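Local coordinates for clostripain-related protein (PDB 6N9J), which probably cleaves peptide bonds as a secreted cysteine protease of the clostripain (C11) family from a gut commensal bacterium, at residues S10-V15 / N47-M52; V107-H112 / D154-D159; Y178-P183 / I240-S245. All blocks are in the same frame, centred on the assembly; numbering follows the deposited sequence.

Contact 1. Residues S10-V15 / N47-M52; sequences SRTVLV and NLLVYM
Thr12 and Asn47 meet near the N-terminal ends of two parallel neighbours, strands 9-18 and 46-53, which helix 24-37 connects into a beta-alpha-beta unit. Their side chains approach at a slant: Asn47 ND2 donates to Thr12 OG1 over 2.9 Å, with an N-H...O angle of 147° and the hydroxyl oxygen 22° out of the amide plane. OG1 sits beside the backbone N of Thr12 (chi1 -66°), which turns it to this amide and leaves the methyl CG2 to reach Leu49 CD2 at 4.0 Å. The same hydroxyl bonds to the backbone O of Tyr100, and Asn47 OD1 takes up Arg62 NH2, so the buried polar ends are paired. A valine in place of Thr12 would probably leave the Asn47 amide without its acceptor and the Tyr100 carbonyl without its hydroxyl partner.

Further along this face, Leu14 comes across Leu49 almost perpendicularly, its CD1 3.9 Å from Leu49 CB; Phe93, Phe97 and Ala96 of helix 86-99 pack on the pair. On the other face, Val15 CG2 meets Leu48 CD1 at 3.9 Å, while Met34 of helix 24-37 touches Val15 and Val50. Five backbone hydrogen bonds join the strands; the shortest is Val15 N to Leu49 O at 2.7 Å.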
# COMPACT_ATOMS: atom_id res chain seq x y z
N SER A 10 21.49 -1.59 -10.95
CA SER A 10 20.42 -2.24 -11.68
C SER A 10 19.10 -1.70 -11.13
O SER A 10 18.18 -1.42 -11.89
CB SER A 10 20.50 -3.77 -11.55
OG SER A 10 20.28 -4.18 -10.21
N ARG A 11 19.01 -1.51 -9.82
CA ARG A 11 17.80 -0.97 -9.22
C ARG A 11 18.05 -0.12 -7.97
O ARG A 11 18.91 -0.43 -7.16
CB ARG A 11 16.83 -2.11 -8.87
CG ARG A 11 15.45 -1.63 -8.42
CD ARG A 11 14.47 -2.79 -8.23
NE ARG A 11 14.33 -3.58 -9.44
CZ ARG A 11 14.00 -4.87 -9.46
NH1 ARG A 11 13.79 -5.52 -8.33
NH2 ARG A 11 13.91 -5.50 -10.62
N THR A 12 17.27 0.95 -7.86
CA THR A 12 17.18 1.76 -6.65
C THR A 12 15.78 1.66 -6.05
O THR A 12 14.79 2.02 -6.69
CB THR A 12 17.50 3.25 -6.94
OG1 THR A 12 18.86 3.39 -7.35
CG2 THR A 12 17.26 4.10 -5.70
N VAL A 13 15.69 1.17 -4.81
CA VAL A 13 14.43 1.17 -4.09
C VAL A 13 14.51 2.14 -2.93
O VAL A 13 15.42 2.07 -2.11
CB VAL A 13 14.05 -0.23 -3.54
CG1 VAL A 13 12.72 -0.17 -2.77
CG2 VAL A 13 13.97 -1.25 -4.67
N LEU A 14 13.54 3.06 -2.88
CA LEU A 14 13.40 3.98 -1.78
C LEU A 14 12.34 3.50 -0.78
O LEU A 14 11.19 3.27 -1.16
CB LEU A 14 13.04 5.38 -2.29
CG LEU A 14 12.63 6.41 -1.22
CD1 LEU A 14 13.83 6.72 -0.31
CD2 LEU A 14 12.12 7.68 -1.88
N VAL A 15 12.72 3.34 0.49
CA VAL A 15 11.72 3.12 1.53
C VAL A 15 11.38 4.45 2.20
O VAL A 15 12.24 5.08 2.84
CB VAL A 15 12.19 2.13 2.60
CG1 VAL A 15 11.06 1.89 3.62
CG2 VAL A 15 12.62 0.85 1.95
N ASN A 47 20.62 -0.33 -4.88
CA ASN A 47 20.60 0.76 -3.91
C ASN A 47 19.33 0.77 -3.05
O ASN A 47 18.24 1.06 -3.54
CB ASN A 47 20.76 2.11 -4.61
CG ASN A 47 21.86 2.10 -5.66
OD1 ASN A 47 23.05 2.04 -5.34
ND2 ASN A 47 21.47 2.18 -6.92
N LEU A 48 19.47 0.45 -1.77
CA LEU A 48 18.37 0.57 -0.82
C LEU A 48 18.48 1.90 -0.07
O LEU A 48 19.36 2.06 0.77
CB LEU A 48 18.37 -0.61 0.16
CG LEU A 48 17.21 -0.61 1.17
CD1 LEU A 48 15.85 -0.66 0.47
CD2 LEU A 48 17.40 -1.79 2.12
N LEU A 49 17.59 2.83 -0.39
CA LEU A 49 17.55 4.14 0.24
C LEU A 49 16.40 4.20 1.25
O LEU A 49 15.36 3.59 1.05
CB LEU A 49 17.40 5.25 -0.82
CG LEU A 49 18.68 5.71 -1.56
CD1 LEU A 49 19.57 4.59 -2.03
CD2 LEU A 49 18.32 6.60 -2.74
N VAL A 50 16.60 4.91 2.35
CA VAL A 50 15.56 5.03 3.36
C VAL A 50 15.43 6.48 3.78
O VAL A 50 16.41 7.08 4.27
CB VAL A 50 15.84 4.14 4.60
CG1 VAL A 50 14.66 4.19 5.57
CG2 VAL A 50 16.14 2.71 4.22
N TYR A 51 14.25 7.05 3.57
CA TYR A 51 13.89 8.34 4.15
C TYR A 51 13.11 8.10 5.43
O TYR A 51 12.03 7.51 5.41
CB TYR A 51 13.07 9.19 3.19
CG TYR A 51 12.49 10.42 3.87
CD1 TYR A 51 13.27 11.55 4.07
CD2 TYR A 51 11.18 10.43 4.34
CE1 TYR A 51 12.76 12.67 4.70
CE2 TYR A 51 10.66 11.55 4.97
CZ TYR A 51 11.45 12.66 5.15
OH TYR A 51 10.93 13.78 5.78
N MET A 52 13.65 8.55 6.55
CA MET A 52 13.11 8.17 7.85
C MET A 52 12.68 9.39 8.66
O MET A 52 13.52 10.22 9.05
CB MET A 52 14.16 7.37 8.62
CG MET A 52 13.95 7.31 10.12
SD MET A 52 12.91 5.94 10.62
CE MET A 52 14.09 4.62 10.76

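Contact 2. Residues V107-H112 / D154-D159; sequences VVFWSH and DFILFD
From Val107-Ile156 to Trp110-Asp159 the two strands run parallel, 17° apart in direction, with four backbone hydrogen bonds followed by a weak one from Ser111 N to Asp159 O (3.5 Å). On one face, Val107 CG1 presses against Ile156 CG1 at 3.5 Å, from a position between the backbone N and the carbonyl carbon (chi1 64°). Next come Phe109 and Phe158, pointing the same way with ring planes 26° apart; their centroids are 5.5 Å apart and the rings hardly overlap, so they touch through Phe109 CD2 and Phe158 CE1 (3.6 Å). Ile156 CG2 reaches the edge of the Phe109 ring. On the other face, Val108 CG1 lies beside Leu157 CD2 at 3.8 Å. The Asp159 carboxylate stands nearly perpendicular to the Trp110 indole, OD2 3.5 Å from CD1, while Tyr193, Tyr214 and the N of Ala191 hold its oxygens and Asp30 binds Trp110 NE1. The backbone O of Asp159 hydrogen-bonds the bound peptide inhibitor, which also packs on Trp110 and His112, consistent with the caspase-like fold of clan CD. In this parallel core, strands 9-18 and 178-181 flank the pair; Trp127 meets both phenylalanine rings, and helix 193-200 packs on Val108, Trp110 and Phe155.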
# COMPACT_ATOMS: atom_id res chain seq x y z
N VAL A 107 9.54 1.61 -4.88
CA VAL A 107 9.30 2.49 -3.74
C VAL A 107 8.36 1.83 -2.74
O VAL A 107 7.44 1.08 -3.12
CB VAL A 107 8.73 3.86 -4.19
CG1 VAL A 107 7.36 3.70 -4.83
CG2 VAL A 107 8.66 4.85 -3.01
N VAL A 108 8.60 2.09 -1.45
CA VAL A 108 7.72 1.60 -0.39
C VAL A 108 7.17 2.79 0.39
O VAL A 108 7.96 3.60 0.91
CB VAL A 108 8.45 0.65 0.58
CG1 VAL A 108 7.49 0.06 1.59
CG2 VAL A 108 9.18 -0.45 -0.19
N PHE A 109 5.85 2.92 0.45
CA PHE A 109 5.24 3.99 1.24
C PHE A 109 4.81 3.44 2.58
O PHE A 109 3.86 2.69 2.65
CB PHE A 109 4.06 4.62 0.52
CG PHE A 109 4.46 5.43 -0.67
CD1 PHE A 109 5.13 6.63 -0.51
CD2 PHE A 109 4.18 4.99 -1.96
CE1 PHE A 109 5.52 7.38 -1.61
CE2 PHE A 109 4.56 5.73 -3.06
CZ PHE A 109 5.22 6.92 -2.89
N TRP A 110 5.54 3.83 3.63
CA TRP A 110 5.36 3.33 4.99
C TRP A 110 4.69 4.39 5.87
O TRP A 110 5.30 5.41 6.19
CB TRP A 110 6.73 2.96 5.55
CG TRP A 110 6.87 2.23 6.86
CD1 TRP A 110 7.37 0.97 7.04
CD2 TRP A 110 6.60 2.73 8.18
NE1 TRP A 110 7.40 0.64 8.37
CE2 TRP A 110 6.94 1.71 9.10
CE3 TRP A 110 6.08 3.94 8.68
CZ2 TRP A 110 6.78 1.85 10.47
CZ3 TRP A 110 5.92 4.08 10.05
CH2 TRP A 110 6.27 3.04 10.93
N SER A 111 3.43 4.15 6.25
CA SER A 111 2.69 5.08 7.11
C SER A 111 1.29 4.57 7.40
O SER A 111 0.97 3.40 7.15
CB SER A 111 2.58 6.46 6.46
OG SER A 111 2.29 7.45 7.43
N HIS A 112 0.47 5.47 7.94
CA HIS A 112 -0.97 5.30 7.96
C HIS A 112 -1.54 5.41 6.54
O HIS A 112 -0.93 6.03 5.67
CB HIS A 112 -1.63 6.35 8.87
CG HIS A 112 -1.46 6.08 10.33
ND1 HIS A 112 -2.14 5.07 10.98
CD2 HIS A 112 -0.69 6.68 11.27
CE1 HIS A 112 -1.80 5.06 12.26
NE2 HIS A 112 -0.92 6.03 12.46
N ASP A 154 8.85 0.11 -11.27
CA ASP A 154 8.48 -1.28 -11.48
C ASP A 154 7.39 -1.68 -10.49
O ASP A 154 6.49 -2.47 -10.83
CB ASP A 154 9.70 -2.19 -11.34
CG ASP A 154 10.70 -2.04 -12.48
OD1 ASP A 154 10.67 -0.98 -13.16
OD2 ASP A 154 11.51 -2.96 -12.71
N PHE A 155 7.45 -1.15 -9.27
CA PHE A 155 6.44 -1.47 -8.27
C PHE A 155 6.32 -0.40 -7.19
O PHE A 155 7.27 0.32 -6.88
CB PHE A 155 6.74 -2.82 -7.60
CG PHE A 155 8.00 -2.83 -6.79
CD1 PHE A 155 8.01 -2.36 -5.49
CD2 PHE A 155 9.19 -3.29 -7.34
CE1 PHE A 155 9.18 -2.34 -4.75
CE2 PHE A 155 10.37 -3.29 -6.60
CZ PHE A 155 10.36 -2.82 -5.30
N ILE A 156 5.13 -0.33 -6.60
CA ILE A 156 4.90 0.43 -5.39
C ILE A 156 4.35 -0.51 -4.31
O ILE A 156 3.38 -1.23 -4.53
CB ILE A 156 3.93 1.59 -5.63
CG1 ILE A 156 4.54 2.60 -6.59
CG2 ILE A 156 3.54 2.27 -4.34
CD1 ILE A 156 3.56 3.66 -7.05
N LEU A 157 5.00 -0.55 -3.16
CA LEU A 157 4.46 -1.33 -2.04
C LEU A 157 3.91 -0.37 -1.00
O LEU A 157 4.64 0.47 -0.48
CB LEU A 157 5.53 -2.23 -1.43
CG LEU A 157 5.25 -2.82 -0.05
CD1 LEU A 157 4.12 -3.85 -0.07
CD2 LEU A 157 6.51 -3.43 0.55
N PHE A 158 2.60 -0.45 -0.75
CA PHE A 158 2.01 0.31 0.33
C PHE A 158 2.06 -0.50 1.60
O PHE A 158 1.28 -1.43 1.79
CB PHE A 158 0.56 0.72 0.02
CG PHE A 158 0.44 1.88 -0.93
CD1 PHE A 158 0.82 3.15 -0.53
CD2 PHE A 158 -0.07 1.70 -2.19
CE1 PHE A 158 0.70 4.23 -1.39
CE2 PHE A 158 -0.19 2.77 -3.07
CZ PHE A 158 0.20 4.05 -2.65
N ASP A 159 2.98 -0.13 2.48
CA ASP A 159 3.02 -0.72 3.81
C ASP A 159 2.15 0.15 4.72
O ASP A 159 2.64 0.81 5.64
CB ASP A 159 4.45 -0.83 4.33
CG ASP A 159 4.61 -1.90 5.41
OD1 ASP A 159 3.65 -2.67 5.63
OD2 ASP A 159 5.69 -1.98 6.03

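Contact 3. Residues Y178-P183 / I240-S245; sequences YFIGSP and ISVIKS
Tyr178 lies alongside Lys244, the two side chains pointing the same way from a non-hydrogen-bonded pair of antiparallel strands. The ring carbon CE1 is 3.4 Å from Lys244 CG and the phenol OH 3.3 Å from Lys244 CE, so the phenol side chain runs beside the lysine methylenes. Lys244 holds an extended chain until its last torsion bends (chi4 -58°); its NZ bonds to Ser246 OG and not to the phenol.

Phe179 faces Ile243 in a hydrogen-bonded pair: Phe179 N to Ile243 O and Ile243 N to Phe179 O are both 3.0 Å. Phe179 O also accepts Gln164 NE2 and is thus gripped twice. The ring goes to the opposite face from Tyr178, where Ser245 CB touches its edge and Ile156 and Phe158 of strand 155-159 pack on it. Ile180 returns to the tyrosine's face. Its branches separate, CG1 to Val242 CG2 and CG2 to Ile240 CG2, both at 4.0 Å, and Ala207 of helix 206-221 packs on Ile180 and Val242.

At Gly181 the strands spread, with 6.0 Å between its CA and that of Ser241. Ser241 N still reaches Gly181 O at 3.1 Å, but the return bond from Gly181 N is weak. Ser182 then leaves the ladder, its OG bonded to Ser239 O and Thr184 N.

The contact contains no salt bridge, and its one charged group, the lysine ammonium, finds its partner beyond the pair, so backbone hydrogen bonds and apolar contact join strand 239-244, running antiparallel, to strand 178-181, the last of the parallel strands on this side.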
# COMPACT_ATOMS: atom_id res chain seq x y z
N TYR A 178 3.16 -2.19 -11.02
CA TYR A 178 2.51 -3.09 -10.07
C TYR A 178 2.30 -2.41 -8.73
O TYR A 178 3.13 -1.60 -8.29
CB TYR A 178 3.34 -4.37 -9.87
CG TYR A 178 3.56 -5.15 -11.15
CD1 TYR A 178 2.65 -6.11 -11.55
CD2 TYR A 178 4.67 -4.90 -11.97
CE1 TYR A 178 2.82 -6.82 -12.73
CE2 TYR A 178 4.86 -5.61 -13.15
CZ TYR A 178 3.92 -6.57 -13.53
OH TYR A 178 4.07 -7.29 -14.70
N PHE A 179 1.20 -2.76 -8.07
CA PHE A 179 0.87 -2.24 -6.76
C PHE A 179 0.71 -3.38 -5.77
O PHE A 179 -0.07 -4.30 -6.00
CB PHE A 179 -0.43 -1.42 -6.81
CG PHE A 179 -0.29 -0.10 -7.50
CD1 PHE A 179 -0.42 -0.01 -8.88
CD2 PHE A 179 -0.04 1.06 -6.78
CE1 PHE A 179 -0.29 1.20 -9.54
CE2 PHE A 179 0.10 2.28 -7.42
CZ PHE A 179 -0.02 2.35 -8.80
N ILE A 180 1.44 -3.32 -4.66
CA ILE A 180 1.36 -4.35 -3.64
C ILE A 180 0.77 -3.75 -2.37
O ILE A 180 1.30 -2.76 -1.85
CB ILE A 180 2.74 -5.01 -3.34
CG1 ILE A 180 3.43 -5.47 -4.62
CG2 ILE A 180 2.59 -6.19 -2.40
CD1 ILE A 180 4.47 -4.47 -5.14
N GLY A 181 -0.31 -4.34 -1.88
CA GLY A 181 -0.93 -3.85 -0.66
C GLY A 181 -2.01 -4.74 -0.07
O GLY A 181 -2.24 -5.84 -0.56
N SER A 182 -2.65 -4.26 1.00
CA SER A 182 -3.80 -4.95 1.60
C SER A 182 -5.05 -4.11 1.39
O SER A 182 -4.97 -2.89 1.46
CB SER A 182 -3.59 -5.17 3.10
OG SER A 182 -4.71 -5.83 3.67
N PRO A 183 -6.19 -4.75 1.12
CA PRO A 183 -7.44 -3.97 1.06
C PRO A 183 -7.99 -3.69 2.46
O PRO A 183 -8.88 -2.82 2.63
CB PRO A 183 -8.38 -4.87 0.26
CG PRO A 183 -7.84 -6.27 0.44
CD PRO A 183 -6.38 -6.17 0.72
N ILE A 240 -2.93 -9.96 1.37
CA ILE A 240 -2.13 -9.19 0.41
C ILE A 240 -2.54 -9.56 -1.00
O ILE A 240 -2.89 -10.70 -1.25
CB ILE A 240 -0.60 -9.46 0.60
CG1 ILE A 240 -0.13 -9.06 2.00
CG2 ILE A 240 0.25 -8.72 -0.45
CD1 ILE A 240 -0.05 -7.55 2.21
N SER A 241 -2.50 -8.59 -1.92
CA SER A 241 -2.62 -8.88 -3.34
C SER A 241 -1.68 -8.01 -4.19
O SER A 241 -1.03 -7.09 -3.68
CB SER A 241 -4.07 -8.69 -3.82
OG SER A 241 -4.47 -7.32 -3.74
N VAL A 242 -1.60 -8.33 -5.48
CA VAL A 242 -0.77 -7.60 -6.43
C VAL A 242 -1.62 -7.24 -7.65
O VAL A 242 -2.18 -8.12 -8.31
CB VAL A 242 0.46 -8.43 -6.91
CG1 VAL A 242 1.17 -7.73 -8.05
CG2 VAL A 242 1.42 -8.69 -5.77
N ILE A 243 -1.72 -5.95 -7.93
CA ILE A 243 -2.45 -5.47 -9.10
C ILE A 243 -1.48 -5.03 -10.20
O ILE A 243 -0.55 -4.27 -9.93
CB ILE A 243 -3.35 -4.31 -8.73
CG1 ILE A 243 -4.47 -4.80 -7.80
CG2 ILE A 243 -3.92 -3.64 -9.98
CD1 ILE A 243 -5.31 -3.69 -7.25
N LYS A 244 -1.69 -5.55 -11.42
CA LYS A 244 -0.93 -5.19 -12.62
C LYS A 244 -1.60 -4.02 -13.34
O LYS A 244 -2.68 -4.19 -13.94
CB LYS A 244 -0.81 -6.40 -13.55
CG LYS A 244 0.12 -6.22 -14.75
CD LYS A 244 0.13 -7.47 -15.61
CE LYS A 244 1.35 -7.54 -16.53
NZ LYS A 244 1.44 -6.37 -17.44
N SER A 245 -0.97 -2.85 -13.29
CA SER A 245 -1.67 -1.60 -13.64
C SER A 245 -2.01 -1.48 -15.13
O SER A 245 -2.98 -0.80 -15.49
CB SER A 245 -0.83 -0.39 -13.21
OG SER A 245 0.22 -0.13 -14.11

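In the fold
All three contacts are successive steps across one mixed sheet. Strand 9-18 adjoins strand 105-110, so contacts 1 and 2, with centres about 11 Å apart, are joined by a probable hydrogen bond from Val108 N to Leu14 O (2.9 Å). Strand 155-159 adjoins strand 178-181: the centres of contacts 2 and 3 are about 10 Å apart, and probable hydrogen bonds, both 2.9 Å, link Ile180 N to Ile156 O and Phe158 N to Ile180 O. Contacts 1 and 3 stay about 9 Å apart at their nearest atoms. Contact 2, in the middle, touches the bound inhibitor through residues at the C-terminal ends of its strands; at contact 3 the sheet turns antiparallel on that side.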